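Long-range contact in cystalysin (Treponema denticola, PDB 1C7N), which is a pyridoxal-5'-phosphate-binding protein of the class I and II aminotransferase family, built around the fold those enzymes share: residues Y326-D331 with E368-A373. Numbering follows the deposited sequence.
Sequences YLQWID and ERINLA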
loop_
_atom_site.group_PDB
_atom_site.type_symbol
_atom_site.label_atom_id
_atom_site.label_comp_id
_atom_site.label_asym_id
_atom_site.label_seq_id
_atom_site.Cartn_x
_atom_site.Cartn_y
_atom_site.Cartn_z
ATOM N N TYR A 326 -20.844 -2.618 12.606
ATOM C CA TYR A 326 -21.714 -1.469 12.846
ATOM C C TYR A 326 -22.614 -1.269 11.625
ATOM O O TYR A 326 -23.124 -0.178 11.385
ATOM C CB TYR A 326 -20.916 -0.188 13.135
ATOM C CG TYR A 326 -19.857 0.222 12.120
ATOM C CD1 TYR A 326 -18.505 0.179 12.456
ATOM C CD2 TYR A 326 -20.205 0.703 10.854
ATOM C CE1 TYR A 326 -17.520 0.605 11.567
ATOM C CE2 TYR A 326 -19.224 1.131 9.947
ATOM C CZ TYR A 326 -17.880 1.077 10.317
ATOM O OH TYR A 326 -16.896 1.475 9.442
ATOM N N LEU A 327 -22.817 -2.354 10.878
ATOM C CA LEU A 327 -23.636 -2.349 9.664
ATOM C C LEU A 327 -24.932 -3.147 9.880
ATOM O O LEU A 327 -24.908 -4.371 10.000
ATOM C CB LEU A 327 -22.817 -2.945 8.516
ATOM C CG LEU A 327 -21.445 -2.280 8.307
ATOM C CD1 LEU A 327 -20.571 -3.118 7.385
ATOM C CD2 LEU A 327 -21.649 -0.892 7.719
ATOM N N GLN A 328 -26.062 -2.446 9.920
ATOM C CA GLN A 328 -27.361 -3.073 10.166
ATOM C C GLN A 328 -28.095 -3.459 8.882
ATOM O O GLN A 328 -28.073 -2.726 7.897
ATOM C CB GLN A 328 -28.211 -2.129 11.031
ATOM C CG GLN A 328 -29.528 -2.698 11.546
ATOM C CD GLN A 328 -30.119 -1.830 12.650
ATOM O OE1 GLN A 328 -29.824 -0.641 12.733
ATOM N NE2 GLN A 328 -30.967 -2.421 13.494
ATOM N N TRP A 329 -28.747 -4.616 8.914
ATOM C CA TRP A 329 -29.452 -5.172 7.756
ATOM C C TRP A 329 -30.949 -4.907 7.875
ATOM O O TRP A 329 -31.624 -5.517 8.701
ATOM C CB TRP A 329 -29.175 -6.681 7.710
ATOM C CG TRP A 329 -29.370 -7.389 6.383
ATOM C CD1 TRP A 329 -30.055 -8.555 6.183
ATOM C CD2 TRP A 329 -28.762 -7.063 5.118
ATOM N NE1 TRP A 329 -29.903 -8.983 4.885
ATOM C CE2 TRP A 329 -29.119 -8.090 4.210
ATOM C CE3 TRP A 329 -27.950 -6.015 4.668
ATOM C CZ2 TRP A 329 -28.687 -8.094 2.876
ATOM C CZ3 TRP A 329 -27.523 -6.020 3.344
ATOM C CH2 TRP A 329 -27.893 -7.056 2.464
ATOM N N ILE A 330 -31.458 -4.004 7.040
ATOM C CA ILE A 330 -32.870 -3.641 7.067
ATOM C C ILE A 330 -33.663 -4.312 5.953
ATOM O O ILE A 330 -33.339 -4.183 4.775
ATOM C CB ILE A 330 -33.048 -2.117 6.947
ATOM C CG1 ILE A 330 -32.173 -1.409 7.986
ATOM C CG2 ILE A 330 -34.509 -1.746 7.185
ATOM C CD1 ILE A 330 -32.101 0.079 7.808
ATOM N N ASP A 331 -34.724 -5.007 6.345
ATOM C CA ASP A 331 -35.587 -5.726 5.415
ATOM C C ASP A 331 -36.737 -4.856 4.899
ATOM O O ASP A 331 -37.721 -4.634 5.604
ATOM C CB ASP A 331 -36.130 -6.970 6.120
ATOM C CG ASP A 331 -37.062 -7.787 5.252
ATOM O OD1 ASP A 331 -37.254 -7.443 4.066
ATOM O OD2 ASP A 331 -37.601 -8.786 5.768
ATOM N N GLU A 368 -31.450 -3.448 2.780
ATOM C CA GLU A 368 -30.636 -2.242 2.768
ATOM C C GLU A 368 -29.657 -2.318 3.932
ATOM O O GLU A 368 -30.041 -2.672 5.047
ATOM C CB GLU A 368 -31.505 -0.993 2.941
ATOM C CG GLU A 368 -32.470 -0.718 1.802
ATOM C CD GLU A 368 -31.780 -0.279 0.524
ATOM O OE1 GLU A 368 -32.499 -0.033 -0.468
ATOM O OE2 GLU A 368 -30.530 -0.175 0.507
ATOM N N ARG A 369 -28.394 -1.990 3.681
ATOM C CA ARG A 369 -27.389 -2.013 4.741
ATOM C C ARG A 369 -27.123 -0.576 5.169
ATOM O O ARG A 369 -26.710 0.249 4.354
ATOM C CB ARG A 369 -26.085 -2.643 4.239
ATOM C CG ARG A 369 -25.090 -2.980 5.350
ATOM C CD ARG A 369 -23.706 -3.296 4.799
ATOM N NE ARG A 369 -22.970 -2.081 4.468
ATOM C CZ ARG A 369 -21.698 -2.055 4.071
ATOM N NH1 ARG A 369 -21.004 -3.184 3.948
ATOM N NH2 ARG A 369 -21.116 -0.894 3.809
ATOM N N ILE A 370 -27.353 -0.279 6.446
ATOM C CA ILE A 370 -27.142 1.067 6.962
ATOM C C ILE A 370 -25.891 1.143 7.834
ATOM O O ILE A 370 -25.667 0.282 8.687
ATOM C CB ILE A 370 -28.378 1.544 7.779
ATOM C CG1 ILE A 370 -28.250 3.041 8.082
ATOM C CG2 ILE A 370 -28.513 0.734 9.068
ATOM C CD1 ILE A 370 -29.381 3.598 8.913
ATOM N N ASN A 371 -25.065 2.161 7.600
ATOM C CA ASN A 371 -23.838 2.353 8.377
ATOM C C ASN A 371 -24.203 3.097 9.671
ATOM O O ASN A 371 -24.497 4.294 9.647
ATOM C CB ASN A 371 -22.832 3.180 7.564
ATOM C CG ASN A 371 -21.531 3.399 8.297
ATOM O OD1 ASN A 371 -21.503 3.429 9.526
ATOM N ND2 ASN A 371 -20.445 3.566 7.548
ATOM N N LEU A 372 -24.186 2.381 10.795
ATOM C CA LEU A 372 -24.540 2.955 12.095
ATOM C C LEU A 372 -23.452 3.805 12.745
ATOM O O LEU A 372 -23.694 4.423 13.782
ATOM C CB LEU A 372 -24.930 1.843 13.074
ATOM C CG LEU A 372 -26.114 0.949 12.681
ATOM C CD1 LEU A 372 -26.330 -0.080 13.773
ATOM C CD2 LEU A 372 -27.369 1.782 12.472
ATOM N N ALA A 373 -22.264 3.837 12.149
ATOM C CA ALA A 373 -21.158 4.607 12.718
ATOM C C ALA A 373 -21.255 6.106 12.443
ATOM O O ALA A 373 -20.449 6.670 11.698
ATOM C CB ALA A 373 -19.834 4.071 12.204
#
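Leu-327 and Arg-369 meet on the face of the sheet nearer the cofactor, where Leu-327 CD1 sits over one face of the guanidinium, displaced toward its rim and 3.5 Å from Arg-369 NH1. The arginine reaches there by running extended to CD and then bending (chi3 79°), its CD and CG packed against Leu-327 CB. NH1 also bonds to Asn-175 OD1 of the pyridoxal-5'-phosphate pocket, while NH2 takes Ser-37 O and a salt bridge to Asp-355, so the group is fixed in its rotation. Nearer the backbone, Arg-369 CB lies in plane at the edge of the Trp-329 indole, 3.8 Å from CZ3. In this aminotransferase fold the strands belong to a small three-stranded antiparallel sheet, separate from the seven-stranded mixed one, with 367-371 central and 327-331 at an edge. Their ladder pairs Leu-327 to Ile-330 with Asn-371 to Glu-368; Leu-372 N to Tyr-326 O (2.8 Å) continues the bonding just beyond. On the other face Ile-370 CG2 presses on Gln-328 CB (3.5 Å) and meets Ile-330 CD1. Gln-328 OE1 is buried against Leu-372 CD1 and CD2 without a polar partner in the model, whereas NE2 bonds to Pro-320 O and Gln-303 O; both side chains touch Val-306 of helix 289-313. Tyr-326 CG lies between its backbone N and carbonyl carbon (chi1 54°), swinging the ring under Ala-373 CB, 3.7 Å from the centroid in a CH-pi contact. Asn-371 OD1, 3.3 Å from Tyr-326 CE2, accepts from Ala-373 N, closing an Asx turn.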